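Local coordinates for protein trichothecene 15-O-acetyltransferase TRI3 (Fusarium sporotrichioides, PDB 3FOT) that catalyses the 15-O-acetylation step in the biosynthesis of trichothecene mycotoxins such as T-2 toxin, at residues L53-S58 with E463-V468; L83-E88 with F202-S207; D190-R195 with E443-H448; N228-V233 with S351-M356; I437-N442 with R479-R484. All blocks are in the same frame, centred on the assembly; numbering follows the deposited sequence.

Contacts 1, 3 and 5 form one compact block, with centres 10 to 11 Å apart. R195 of contact 3 joins them: it packs on I55 of contact 1, and its NH1 lies 2.7 Å from D439 O of contact 5. Helix 191-205 carries the block outward, its start in contact 3 and its end in contact 2, whose centre is about 15 Å from that of contact 3. Contact 4 touches both, through N228 with F87 and through M356 with D190. H414, which binds 15-deacetylcalonectrin, is about 10 Å from V233 of contact 4 and about 11 Å from I437 of contact 5, side chain to side chain.

Contact 1. Residues L53-S58 with E463-V468; sequences LYIATS and ESIDFV
Y54 and V468 hold each other by both backbone groups, Y54 N giving its proton to V468 O and V468 N to Y54 O, each at 2.8 Å; A56 and D466 pair in the same way. Between these hydrogen-bonded pairs of an antiparallel sheet come the non-hydrogen-bonded pairs I55-F467 and T57-I465, whose side chains share the opposite face. F467 has CG anti to its backbone N (chi1 178°), which lays the ring against the adjoining strand: CD1 comes to 3.4 Å from I55 CG1, and CZ to 3.9 Å from L53 CD2. The branched I55 and I465 run alongside each other, their CG2 methyls meeting at 4.0 Å. On the other face V468 packs on Y54 CB through its methyl CG2, in one of two modelled conformers. Farther along, a water bridges the strands, taking a proton from S464 OG and donating to A56 O and D466 OD2. Here E463 and S464 both face S58 in a classic beta bulge: S58 O accepts E463 N at 2.9 Å and S464 N only weakly. Polar ends find partners further out: E463 in R60, S58 OG in E179, Y54 OH in E142 and R145. Strand 53-61 lies between strands 177-184 and 457-469 of a mixed sheet, with helix 134-147 against A56 and V468, and helix 191-205 against I55 and T57.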
# COMPACT_ATOMS: atom_id res chain seq x y z
N LEU A 53 -1.12 -4.02 -5.99
CA LEU A 53 -1.35 -2.63 -5.56
C LEU A 53 -1.92 -1.85 -6.72
O LEU A 53 -1.45 -1.99 -7.85
CB LEU A 53 -0.02 -1.96 -5.18
CG LEU A 53 0.91 -2.63 -4.19
CD1 LEU A 53 2.26 -1.92 -4.20
CD2 LEU A 53 0.24 -2.54 -2.85
N TYR A 54 -2.93 -1.03 -6.45
CA TYR A 54 -3.38 -0.06 -7.45
C TYR A 54 -3.48 1.30 -6.78
O TYR A 54 -3.95 1.40 -5.63
CB TYR A 54 -4.76 -0.40 -7.97
CG TYR A 54 -4.88 -1.66 -8.78
CD1 TYR A 54 -4.95 -1.59 -10.17
CD2 TYR A 54 -4.96 -2.92 -8.16
CE1 TYR A 54 -5.11 -2.73 -10.94
CE2 TYR A 54 -5.12 -4.08 -8.94
CZ TYR A 54 -5.19 -3.97 -10.32
OH TYR A 54 -5.37 -5.04 -11.15
N ILE A 55 -3.05 2.32 -7.49
CA ILE A 55 -3.22 3.72 -7.04
C ILE A 55 -4.03 4.45 -8.11
O ILE A 55 -3.62 4.52 -9.27
CB ILE A 55 -1.86 4.41 -6.76
CG1 ILE A 55 -1.10 3.64 -5.66
CG2 ILE A 55 -2.07 5.90 -6.29
CD1 ILE A 55 0.44 3.94 -5.65
N ALA A 56 -5.21 4.97 -7.74
CA ALA A 56 -6.07 5.67 -8.68
C ALA A 56 -5.93 7.15 -8.40
O ALA A 56 -6.21 7.61 -7.27
CB ALA A 56 -7.55 5.21 -8.52
N THR A 57 -5.44 7.89 -9.39
CA THR A 57 -5.28 9.33 -9.23
C THR A 57 -6.25 10.01 -10.20
O THR A 57 -6.36 9.60 -11.35
CB THR A 57 -3.81 9.83 -9.40
OG1 THR A 57 -3.35 9.57 -10.74
CG2 THR A 57 -2.85 9.18 -8.38
N SER A 58 -7.00 11.00 -9.75
CA SER A 58 -7.84 11.77 -10.64
C SER A 58 -7.19 13.13 -10.77
O SER A 58 -6.96 13.79 -9.76
CB SER A 58 -9.24 11.93 -10.06
OG SER A 58 -10.12 12.42 -11.04
N GLU A 463 -6.18 15.80 -7.89
CA GLU A 463 -7.40 16.10 -7.09
C GLU A 463 -7.68 15.06 -6.03
O GLU A 463 -8.02 15.40 -4.90
CB GLU A 463 -8.62 16.27 -7.98
CG GLU A 463 -8.45 17.42 -8.95
CD GLU A 463 -9.75 18.05 -9.35
OE1 GLU A 463 -10.74 17.32 -9.57
OE2 GLU A 463 -9.76 19.29 -9.45
N SER A 464 -7.53 13.79 -6.42
CA SER A 464 -7.89 12.71 -5.50
C SER A 464 -6.94 11.54 -5.69
O SER A 464 -6.43 11.29 -6.80
CB SER A 464 -9.35 12.27 -5.69
OG SER A 464 -9.51 11.65 -6.95
N ILE A 465 -6.70 10.83 -4.59
CA ILE A 465 -5.82 9.68 -4.59
C ILE A 465 -6.54 8.58 -3.84
O ILE A 465 -6.96 8.77 -2.70
CB ILE A 465 -4.44 9.97 -3.94
CG1 ILE A 465 -3.73 11.14 -4.64
CG2 ILE A 465 -3.57 8.69 -3.91
CD1 ILE A 465 -2.40 11.57 -3.98
N ASP A 466 -6.72 7.44 -4.50
CA ASP A 466 -7.26 6.25 -3.81
C ASP A 466 -6.29 5.09 -3.94
O ASP A 466 -5.89 4.74 -5.03
CB ASP A 466 -8.63 5.89 -4.36
CG ASP A 466 -9.65 6.95 -4.06
OD1 ASP A 466 -9.95 7.11 -2.84
OD2 ASP A 466 -10.12 7.62 -5.01
N PHE A 467 -5.94 4.49 -2.82
CA PHE A 467 -4.93 3.45 -2.78
C PHE A 467 -5.64 2.14 -2.43
O PHE A 467 -6.27 2.02 -1.37
CB PHE A 467 -3.86 3.80 -1.75
CG PHE A 467 -2.80 2.77 -1.59
CD1 PHE A 467 -1.66 2.79 -2.38
CD2 PHE A 467 -2.93 1.75 -0.65
CE1 PHE A 467 -0.68 1.84 -2.23
CE2 PHE A 467 -1.94 0.79 -0.51
CZ PHE A 467 -0.83 0.84 -1.30
N VAL A 468 -5.59 1.20 -3.36
CA VAL A 468 -6.23 -0.10 -3.16
C VAL A 468 -5.20 -1.25 -3.23
O VAL A 468 -4.25 -1.20 -4.01
CB VAL A 468 -7.45 -0.32 -4.11
CG1 VAL A 468 -8.45 0.86 -4.02
CG2 VAL A 468 -7.00 -0.49 -5.53
O HOH W 1 -8.77 8.87 -7.23
O HOH W 2 -11.72 14.79 -9.94

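Contact 2. Residues L83-E88 with F202-S207; sequences LDARFE and FRLVGS
A bidentate salt bridge between E88 and R203 clasps helix 71-88 to helix 191-205 at the protein surface, close to the C-terminal ends of both. R203 NH1 meets E88 OE1 at 2.8 Å and R203 NH2 meets E88 OE2 at 3.0 Å. The guanidinium is presented end-on, each carboxylate oxygen uses its syn lone pair, and the two planes are only 10° apart, so the paired bonds hold the two groups coplanar and restrain their rotation. The arginine gets there by bending at chi3 (54°) after an otherwise extended start, while the glutamate reaches out from the opposite direction with CG and CD drawn out straight. The helices come close at D84 and L204, whose CA atoms are 7.1 Å apart, and the two long side chains meet beside this point. This is helix-helix packing in which one branched apolar residue enters between side chains one turn apart, D84 and E88, with A85 beside them. L204 CD1 rests 3.7 Å from A85 CB, which is small enough to admit it, and L204 CD2 lies 3.9 Å from D84 CB and also touches E88 OE2, so the leucine packs under the salt bridge. R203 NH1 has a second carboxylate partner in D200, on its own helix. Beyond the leucine a water donates to D84 OD2 and to L204 O while accepting from S207 OG; Y208 OH also bonds D84 OD2.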
# COMPACT_ATOMS: atom_id res chain seq x y z
N LEU A 83 11.31 6.17 -17.97
CA LEU A 83 12.74 5.86 -18.21
C LEU A 83 13.65 6.55 -17.20
O LEU A 83 14.56 5.90 -16.64
CB LEU A 83 13.14 6.22 -19.65
CG LEU A 83 12.53 5.34 -20.74
CD1 LEU A 83 12.62 6.01 -22.10
CD2 LEU A 83 13.20 3.94 -20.74
N ASP A 84 13.44 7.84 -16.94
CA ASP A 84 14.20 8.56 -15.93
C ASP A 84 14.01 7.89 -14.58
O ASP A 84 14.96 7.74 -13.81
CB ASP A 84 13.75 10.02 -15.82
CG ASP A 84 14.09 10.84 -17.04
OD1 ASP A 84 14.97 10.40 -17.84
OD2 ASP A 84 13.47 11.93 -17.19
N ALA A 85 12.76 7.48 -14.30
CA ALA A 85 12.42 6.92 -13.00
C ALA A 85 13.07 5.55 -12.81
O ALA A 85 13.48 5.21 -11.70
CB ALA A 85 10.92 6.83 -12.84
N ARG A 86 13.19 4.80 -13.90
CA ARG A 86 13.83 3.48 -13.87
C ARG A 86 15.29 3.65 -13.48
O ARG A 86 15.83 2.87 -12.70
CB ARG A 86 13.74 2.77 -15.23
CG ARG A 86 14.47 1.39 -15.19
CD ARG A 86 14.22 0.57 -16.40
NE ARG A 86 14.95 -0.70 -16.37
CZ ARG A 86 14.69 -1.75 -17.13
NH1 ARG A 86 13.67 -1.73 -18.00
NH2 ARG A 86 15.44 -2.85 -17.02
N PHE A 87 15.92 4.69 -14.03
CA PHE A 87 17.29 5.03 -13.64
C PHE A 87 17.43 5.37 -12.17
O PHE A 87 18.32 4.86 -11.50
CB PHE A 87 17.88 6.14 -14.52
CG PHE A 87 19.36 6.24 -14.39
CD1 PHE A 87 20.18 5.44 -15.18
CD2 PHE A 87 19.94 7.08 -13.43
CE1 PHE A 87 21.58 5.50 -15.04
CE2 PHE A 87 21.34 7.14 -13.28
CZ PHE A 87 22.14 6.34 -14.11
N GLU A 88 16.53 6.21 -11.65
CA GLU A 88 16.55 6.57 -10.24
C GLU A 88 16.21 5.40 -9.31
O GLU A 88 16.84 5.23 -8.25
CB GLU A 88 15.54 7.68 -9.98
CG GLU A 88 15.86 9.02 -10.65
CD GLU A 88 15.02 10.16 -10.08
OE1 GLU A 88 14.19 9.92 -9.17
OE2 GLU A 88 15.22 11.32 -10.51
N PHE A 202 5.44 12.06 -11.27
CA PHE A 202 4.79 13.38 -11.40
C PHE A 202 5.81 14.51 -11.43
O PHE A 202 5.61 15.51 -12.15
CB PHE A 202 3.73 13.61 -10.30
CG PHE A 202 2.47 12.80 -10.47
CD1 PHE A 202 2.27 11.96 -11.59
CD2 PHE A 202 1.45 12.89 -9.52
CE1 PHE A 202 1.07 11.22 -11.74
CE2 PHE A 202 0.26 12.14 -9.66
CZ PHE A 202 0.07 11.33 -10.78
N ARG A 203 6.91 14.36 -10.69
CA ARG A 203 8.02 15.31 -10.80
C ARG A 203 8.69 15.21 -12.18
O ARG A 203 8.81 16.20 -12.90
CB ARG A 203 9.05 15.03 -9.71
CG ARG A 203 10.43 15.63 -10.00
CD ARG A 203 11.34 15.37 -8.81
NE ARG A 203 11.45 13.97 -8.36
CZ ARG A 203 12.37 13.09 -8.79
NH1 ARG A 203 12.39 11.86 -8.28
NH2 ARG A 203 13.28 13.44 -9.71
N LEU A 204 9.10 14.01 -12.55
CA LEU A 204 9.90 13.76 -13.77
C LEU A 204 9.16 14.12 -15.04
O LEU A 204 9.75 14.66 -15.98
CB LEU A 204 10.40 12.32 -13.79
CG LEU A 204 11.44 11.99 -12.72
CD1 LEU A 204 11.55 10.49 -12.53
CD2 LEU A 204 12.82 12.63 -13.07
N VAL A 205 7.85 13.87 -15.08
CA VAL A 205 7.11 14.14 -16.32
C VAL A 205 7.11 15.66 -16.64
O VAL A 205 6.99 16.06 -17.81
CB VAL A 205 5.70 13.52 -16.28
CG1 VAL A 205 4.79 14.38 -15.38
CG2 VAL A 205 5.12 13.35 -17.70
N GLY A 206 7.30 16.49 -15.61
CA GLY A 206 7.33 17.96 -15.76
C GLY A 206 8.44 18.45 -16.68
O GLY A 206 8.37 19.57 -17.21
N SER A 207 9.48 17.63 -16.83
CA SER A 207 10.62 17.95 -17.70
C SER A 207 10.27 17.86 -19.18
O SER A 207 11.02 18.34 -20.01
CB SER A 207 11.79 17.01 -17.40
OG SER A 207 12.29 17.25 -16.10
O HOH W 3 12.72 14.27 -15.93

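Contact 3. Residues D190-R195 with E443-H448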
# COMPACT_ATOMS: atom_id res chain seq x y z
N ASP A 190 6.47 -1.59 -1.02
CA ASP A 190 5.32 -1.49 -0.12
C ASP A 190 4.50 -0.26 -0.54
O ASP A 190 4.85 0.42 -1.51
CB ASP A 190 5.71 -1.47 1.36
CG ASP A 190 6.70 -0.40 1.70
OD1 ASP A 190 6.87 0.56 0.93
OD2 ASP A 190 7.29 -0.50 2.81
N GLY A 191 3.41 0.01 0.16
CA GLY A 191 2.60 1.20 -0.18
C GLY A 191 3.35 2.50 -0.21
O GLY A 191 3.06 3.37 -1.03
N ILE A 192 4.34 2.64 0.68
CA ILE A 192 5.17 3.84 0.74
C ILE A 192 6.03 3.96 -0.50
O ILE A 192 6.08 5.02 -1.13
CB ILE A 192 6.02 3.82 2.02
CG1 ILE A 192 5.05 3.88 3.21
CG2 ILE A 192 7.12 4.93 2.00
CD1 ILE A 192 5.66 4.05 4.52
N GLY A 193 6.71 2.88 -0.85
CA GLY A 193 7.63 2.91 -1.97
C GLY A 193 6.88 3.18 -3.26
O GLY A 193 7.35 3.92 -4.14
N CYS A 194 5.69 2.59 -3.39
CA CYS A 194 4.92 2.72 -4.62
C CYS A 194 4.40 4.15 -4.73
O CYS A 194 4.49 4.78 -5.79
CB CYS A 194 3.75 1.71 -4.65
SG CYS A 194 3.11 1.49 -6.32
N ARG A 195 3.87 4.71 -3.65
CA ARG A 195 3.44 6.13 -3.71
C ARG A 195 4.61 7.09 -3.94
O ARG A 195 4.45 8.08 -4.68
CB ARG A 195 2.68 6.52 -2.45
CG ARG A 195 1.32 5.83 -2.44
CD ARG A 195 0.57 6.13 -1.17
NE ARG A 195 1.10 5.37 -0.05
CZ ARG A 195 0.85 5.66 1.22
NH1 ARG A 195 0.12 6.73 1.52
NH2 ARG A 195 1.39 4.91 2.19
N GLU A 443 0.62 13.63 1.02
CA GLU A 443 1.52 14.74 0.69
C GLU A 443 3.00 14.43 0.96
O GLU A 443 3.90 15.09 0.41
CB GLU A 443 1.10 16.01 1.44
CG GLU A 443 -0.04 16.78 0.73
CD GLU A 443 -1.45 16.32 1.13
OE1 GLU A 443 -1.61 15.29 1.84
OE2 GLU A 443 -2.40 17.03 0.75
N ARG A 444 3.24 13.45 1.84
CA ARG A 444 4.58 12.98 2.09
C ARG A 444 5.24 12.49 0.81
O ARG A 444 6.45 12.56 0.69
CB ARG A 444 4.58 11.84 3.13
CG ARG A 444 4.08 12.24 4.50
CD ARG A 444 4.31 11.09 5.50
NE ARG A 444 3.34 10.02 5.25
CZ ARG A 444 3.48 8.75 5.63
NH1 ARG A 444 4.58 8.33 6.25
NH2 ARG A 444 2.52 7.88 5.33
N PHE A 445 4.44 12.00 -0.13
CA PHE A 445 4.97 11.26 -1.27
C PHE A 445 4.63 11.80 -2.65
O PHE A 445 5.39 11.58 -3.59
CB PHE A 445 4.47 9.82 -1.20
CG PHE A 445 4.63 9.20 0.16
CD1 PHE A 445 5.87 9.18 0.78
CD2 PHE A 445 3.53 8.67 0.82
CE1 PHE A 445 6.03 8.62 2.04
CE2 PHE A 445 3.68 8.10 2.10
CZ PHE A 445 4.94 8.07 2.69
N ILE A 446 3.47 12.44 -2.78
CA ILE A 446 2.92 12.80 -4.12
C ILE A 446 2.63 14.30 -4.11
O ILE A 446 2.04 14.80 -3.16
CB ILE A 446 1.65 11.99 -4.42
CG1 ILE A 446 2.01 10.49 -4.49
CG2 ILE A 446 0.95 12.45 -5.70
CD1 ILE A 446 0.80 9.56 -4.47
N PRO A 447 3.03 15.01 -5.18
CA PRO A 447 2.77 16.45 -5.19
C PRO A 447 1.32 16.83 -5.49
O PRO A 447 0.59 16.08 -6.14
CB PRO A 447 3.68 16.97 -6.29
CG PRO A 447 3.82 15.82 -7.25
CD PRO A 447 3.72 14.56 -6.40
N HIS A 448 0.91 18.01 -5.05
CA HIS A 448 -0.44 18.49 -5.40
C HIS A 448 -0.63 18.79 -6.89
O HIS A 448 -1.78 18.76 -7.40
CB HIS A 448 -0.76 19.77 -4.65
CG HIS A 448 -1.17 19.56 -3.23
ND1 HIS A 448 -1.40 20.61 -2.36
CD2 HIS A 448 -1.38 18.42 -2.51
CE1 HIS A 448 -1.78 20.13 -1.19
NE2 HIS A 448 -1.76 18.81 -1.24
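R195 starts with CG anti to its carbonyl carbon (chi1 -70°) and then bends at chi3 (-76°), which folds the guanidinium back along its own helix and turns one of its faces to F445. F445 CE2 stands 3.7 Å above that face, nearer its rim than its centre, with the two planes 69° apart. The arginine NE bonds to G191 O at 3.0 Å, coming from above the carbonyl plane, while R195 N approaches the same oxygen from the opposite face, so two donors of one residue share a single acceptor. Apolar packing joins I192 CG2 to F445 CE1 at 3.8 Å. I446 instead rests a carbon on the backbone, its CG1 3.4 Å from R195 O. R444 curls round its neighbour F445, placing its guanidinium with F445 CZ 3.3 Å above the centre. Helix 191-205 opens with D190 as N-cap, D190 OD1 accepting from G193 N at 2.9 Å; D190-G191 ends the HXXXDG signature of the BAHD family, and D190 OD2 forms a salt bridge with R342, the structural role usual for this aspartate. R195 NH1 also bonds to D439 O, and its guanidinium makes a cation-pi contact with F467. These two carbonyl oxygens and the F467 ring probably offset both the burial of R195 and the like charge of R444, whose NH2 is 4.5 Å from R195 NH2.

Contact 4. Residues N228-V233 with S351-M356; sequences NLSPPV and SNFYAM
S230 turns its hydroxyl to the chain of Y354: with OG anti to the carbonyl carbon (chi1 -70°), the oxygen accepts Y354 N at 3.0 Å in a nearly straight bond, 168° at the hydrogen. A serine suits this place because its short side chain does two jobs. While OG takes the amide, CB lies over one face of the F353 ring, 4.0 Å from the centroid, a CH-pi contact displaced a little to the rim. F353 makes this possible by holding CG roughly anti to its backbone N (chi1 -162°), which extends the ring along the 230-233 loop. There P231 O sits at the ring edge near its plane, 3.2 Å from F353 CE1, and V233 CB comes 4.1 Å from F353 CZ. A355, with only a methyl, lets the serine come close, its CB 4.1 Å from S230 CB. Y354 points its ring another way, stacking on H89 and bonding through OH to D200. S230 is further tied by its backbone, N to E91 and O to W19, and F353 O is bonded by R342. Two irregular loops, one probably stiffened by the consecutive prolines P231 and P232, thus pack together in this BAHD-type acyltransferase, with the V233 end near the 15-deacetylcalonectrin-binding H414, about 10 Å between side chains.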
# COMPACT_ATOMS: atom_id res chain seq x y z
N ASN A 228 21.48 1.88 -7.89
CA ASN A 228 20.33 2.66 -7.39
C ASN A 228 19.19 1.80 -6.85
O ASN A 228 18.25 2.32 -6.23
CB ASN A 228 19.80 3.62 -8.47
CG ASN A 228 20.77 4.75 -8.77
OD1 ASN A 228 21.62 5.09 -7.94
ND2 ASN A 228 20.60 5.38 -9.93
N LEU A 229 19.25 0.49 -7.12
CA LEU A 229 18.37 -0.46 -6.43
C LEU A 229 18.46 -0.26 -4.91
O LEU A 229 19.53 0.00 -4.36
CB LEU A 229 18.74 -1.89 -6.79
CG LEU A 229 18.40 -2.44 -8.17
CD1 LEU A 229 19.22 -3.70 -8.48
CD2 LEU A 229 16.89 -2.73 -8.31
N SER A 230 17.31 -0.36 -4.23
CA SER A 230 17.30 -0.23 -2.77
C SER A 230 18.19 -1.35 -2.24
O SER A 230 18.15 -2.48 -2.75
CB SER A 230 15.86 -0.36 -2.21
OG SER A 230 15.08 0.80 -2.56
N PRO A 231 19.03 -1.05 -1.24
CA PRO A 231 19.88 -2.10 -0.72
C PRO A 231 19.08 -3.17 0.04
O PRO A 231 17.89 -2.92 0.35
CB PRO A 231 20.86 -1.34 0.19
CG PRO A 231 20.11 -0.12 0.62
CD PRO A 231 19.25 0.24 -0.56
N PRO A 232 19.69 -4.34 0.30
CA PRO A 232 18.95 -5.35 1.06
C PRO A 232 18.60 -4.84 2.45
O PRO A 232 19.44 -4.26 3.17
CB PRO A 232 19.89 -6.55 1.10
CG PRO A 232 20.87 -6.32 -0.04
CD PRO A 232 21.03 -4.83 -0.08
N VAL A 233 17.34 -5.04 2.84
CA VAL A 233 16.85 -4.46 4.09
C VAL A 233 17.70 -4.92 5.31
O VAL A 233 18.04 -4.12 6.20
CB VAL A 233 15.31 -4.74 4.26
CG1 VAL A 233 15.05 -6.25 4.28
CG2 VAL A 233 14.77 -4.08 5.49
N SER A 351 15.22 7.29 4.16
CA SER A 351 14.31 8.23 3.50
C SER A 351 14.26 8.06 1.98
O SER A 351 13.54 8.78 1.29
CB SER A 351 14.65 9.67 3.89
OG SER A 351 14.31 9.93 5.25
N ASN A 352 15.02 7.09 1.47
CA ASN A 352 15.10 6.83 0.03
C ASN A 352 14.97 5.32 -0.31
O ASN A 352 15.71 4.81 -1.13
CB ASN A 352 16.44 7.40 -0.51
CG ASN A 352 16.50 7.45 -2.03
OD1 ASN A 352 15.49 7.71 -2.71
ND2 ASN A 352 17.69 7.22 -2.58
N PHE A 353 14.02 4.63 0.33
CA PHE A 353 13.91 3.17 0.27
C PHE A 353 12.59 2.81 -0.37
O PHE A 353 11.53 3.15 0.17
CB PHE A 353 13.99 2.53 1.67
CG PHE A 353 14.32 1.05 1.64
CD1 PHE A 353 15.65 0.61 1.65
CD2 PHE A 353 13.31 0.10 1.57
CE1 PHE A 353 15.96 -0.75 1.61
CE2 PHE A 353 13.61 -1.28 1.55
CZ PHE A 353 14.94 -1.69 1.55
N TYR A 354 12.65 2.15 -1.52
CA TYR A 354 11.45 1.90 -2.34
C TYR A 354 10.94 0.47 -2.28
O TYR A 354 9.75 0.23 -2.53
CB TYR A 354 11.73 2.29 -3.81
CG TYR A 354 11.72 3.79 -4.02
CD1 TYR A 354 12.71 4.60 -3.46
CD2 TYR A 354 10.70 4.40 -4.76
CE1 TYR A 354 12.69 5.96 -3.62
CE2 TYR A 354 10.69 5.78 -4.96
CZ TYR A 354 11.68 6.56 -4.38
OH TYR A 354 11.69 7.92 -4.54
N ALA A 355 11.82 -0.48 -1.97
CA ALA A 355 11.37 -1.87 -1.81
C ALA A 355 10.55 -2.00 -0.51
O ALA A 355 10.49 -1.05 0.28
CB ALA A 355 12.59 -2.83 -1.79
N MET A 356 9.90 -3.15 -0.32
CA MET A 356 9.14 -3.43 0.90
C MET A 356 10.00 -3.16 2.11
O MET A 356 11.12 -3.65 2.19
CB MET A 356 8.72 -4.90 0.92
CG MET A 356 7.89 -5.30 2.08
SD MET A 356 6.13 -5.19 1.71
CE MET A 356 5.95 -6.39 0.39

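Contact 5. Residues I437-N442 with R479-R484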
# COMPACT_ATOMS: atom_id res chain seq x y z
N ILE A 437 -5.16 -0.83 8.29
CA ILE A 437 -3.90 -0.43 7.68
C ILE A 437 -3.92 1.09 7.53
O ILE A 437 -4.82 1.64 6.89
CB ILE A 437 -3.68 -1.08 6.29
CG1 ILE A 437 -3.84 -2.60 6.35
CG2 ILE A 437 -2.30 -0.71 5.78
CD1 ILE A 437 -5.20 -3.11 5.81
N SER A 438 -2.96 1.76 8.15
CA SER A 438 -2.83 3.20 7.96
C SER A 438 -1.84 3.51 6.83
O SER A 438 -0.67 3.10 6.86
CB SER A 438 -2.38 3.86 9.26
OG SER A 438 -2.30 5.26 9.08
N ASP A 439 -2.33 4.23 5.82
CA ASP A 439 -1.50 4.68 4.69
C ASP A 439 -0.91 6.09 4.90
O ASP A 439 0.00 6.50 4.18
CB ASP A 439 -2.30 4.64 3.39
CG ASP A 439 -2.60 3.23 2.91
OD1 ASP A 439 -1.72 2.35 3.01
OD2 ASP A 439 -3.72 3.01 2.38
N GLY A 440 -1.47 6.82 5.87
CA GLY A 440 -0.94 8.13 6.27
C GLY A 440 -1.26 9.23 5.29
O GLY A 440 -2.16 9.11 4.48
N ILE A 441 -0.45 10.29 5.35
CA ILE A 441 -0.69 11.53 4.60
C ILE A 441 0.01 11.49 3.24
O ILE A 441 1.23 11.41 3.18
CB ILE A 441 -0.22 12.72 5.44
CG1 ILE A 441 -1.05 12.77 6.74
CG2 ILE A 441 -0.30 14.02 4.64
CD1 ILE A 441 -0.56 13.79 7.75
N ASN A 442 -0.77 11.55 2.17
CA ASN A 442 -0.24 11.34 0.83
C ASN A 442 0.68 12.46 0.36
O ASN A 442 1.45 12.26 -0.56
CB ASN A 442 -1.38 11.09 -0.17
CG ASN A 442 -1.89 9.67 -0.13
OD1 ASN A 442 -3.12 9.42 -0.05
ND2 ASN A 442 -0.99 8.74 -0.23
N ARG A 479 -8.40 0.70 5.19
CA ARG A 479 -7.24 1.56 5.00
C ARG A 479 -7.63 3.02 5.26
O ARG A 479 -8.73 3.43 4.90
CB ARG A 479 -6.72 1.43 3.56
CG ARG A 479 -6.61 -0.02 3.02
CD ARG A 479 -5.82 -0.01 1.70
NE ARG A 479 -4.40 0.24 1.93
CZ ARG A 479 -3.49 -0.69 2.20
NH1 ARG A 479 -2.23 -0.32 2.38
NH2 ARG A 479 -3.83 -1.97 2.29
N LEU A 480 -6.73 3.78 5.87
CA LEU A 480 -6.95 5.22 6.05
C LEU A 480 -5.83 5.99 5.39
O LEU A 480 -4.65 5.70 5.63
CB LEU A 480 -6.96 5.57 7.55
CG LEU A 480 -7.17 7.06 7.91
CD1 LEU A 480 -8.59 7.49 7.65
CD2 LEU A 480 -6.72 7.38 9.34
N ASP A 481 -6.16 6.98 4.58
CA ASP A 481 -5.12 7.95 4.27
C ASP A 481 -5.68 9.36 4.20
O ASP A 481 -6.83 9.59 4.58
CB ASP A 481 -4.26 7.57 3.07
CG ASP A 481 -5.04 7.36 1.83
OD1 ASP A 481 -6.22 7.79 1.78
OD2 ASP A 481 -4.42 6.78 0.88
N SER A 482 -4.86 10.29 3.73
CA SER A 482 -5.24 11.68 3.71
C SER A 482 -4.70 12.35 2.48
O SER A 482 -3.58 12.05 2.05
CB SER A 482 -4.66 12.39 4.94
OG SER A 482 -5.11 13.74 4.95
N TRP A 483 -5.48 13.26 1.92
CA TRP A 483 -4.99 14.11 0.83
C TRP A 483 -5.70 15.44 0.89
O TRP A 483 -6.91 15.47 1.06
CB TRP A 483 -5.30 13.43 -0.47
CG TRP A 483 -4.86 14.10 -1.73
CD1 TRP A 483 -5.66 14.55 -2.73
CD2 TRP A 483 -3.52 14.35 -2.13
NE1 TRP A 483 -4.88 15.09 -3.75
CE2 TRP A 483 -3.57 14.98 -3.40
CE3 TRP A 483 -2.27 14.12 -1.53
CZ2 TRP A 483 -2.42 15.36 -4.10
CZ3 TRP A 483 -1.11 14.51 -2.24
CH2 TRP A 483 -1.21 15.12 -3.51
N ARG A 484 -4.94 16.55 0.78
CA ARG A 484 -5.55 17.91 0.80
C ARG A 484 -6.44 18.07 2.05
O ARG A 484 -7.56 18.65 1.98
CB ARG A 484 -6.34 18.19 -0.46
CG ARG A 484 -5.44 18.23 -1.70
CD ARG A 484 -6.28 18.39 -2.93
NE ARG A 484 -5.46 18.48 -4.13
CZ ARG A 484 -4.90 19.62 -4.59
NH1 ARG A 484 -4.17 19.58 -5.70
NH2 ARG A 484 -5.09 20.79 -3.96
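The R479 guanidinium carries I437 over one face, with I437 CG2 3.4 Å from R479 NH1, and the D439 carboxylate at its edge. The grip is side-on: R479 NE meets D439 OD2 at 2.9 Å and R479 NH1 meets D439 OD1 at 2.8 Å, each oxygen using its syn lone pair, with the planes 24° apart. The chain bends at chi3 (73°) to bring the group back over its neighbouring strand. At the far end the W483 ring has R484 CG over one face, and W483 CE3 touches N442 CB at 3.4 Å, while W483 NE1 bonds to V462 O. Beneath the side chains, strand 435-441, at the edge of a four-stranded mixed sheet, pairs in parallel with strand 477-483 through L480 N to I437 O, D439 N to L480 O and N442 N to S482 O. The register slips by one at D439, a beta bulge: L480 O receives D439 N at 2.8 Å and, weakly, G440 N, and the positive phi of G440 (75°) suits a residue without a side chain. D439 OD2 stands 4.1 Å from D481 OD2, so the two acidic groups may raise each other's proton affinity; the bidentate arginine probably offsets this for D439 and keeps it ionised.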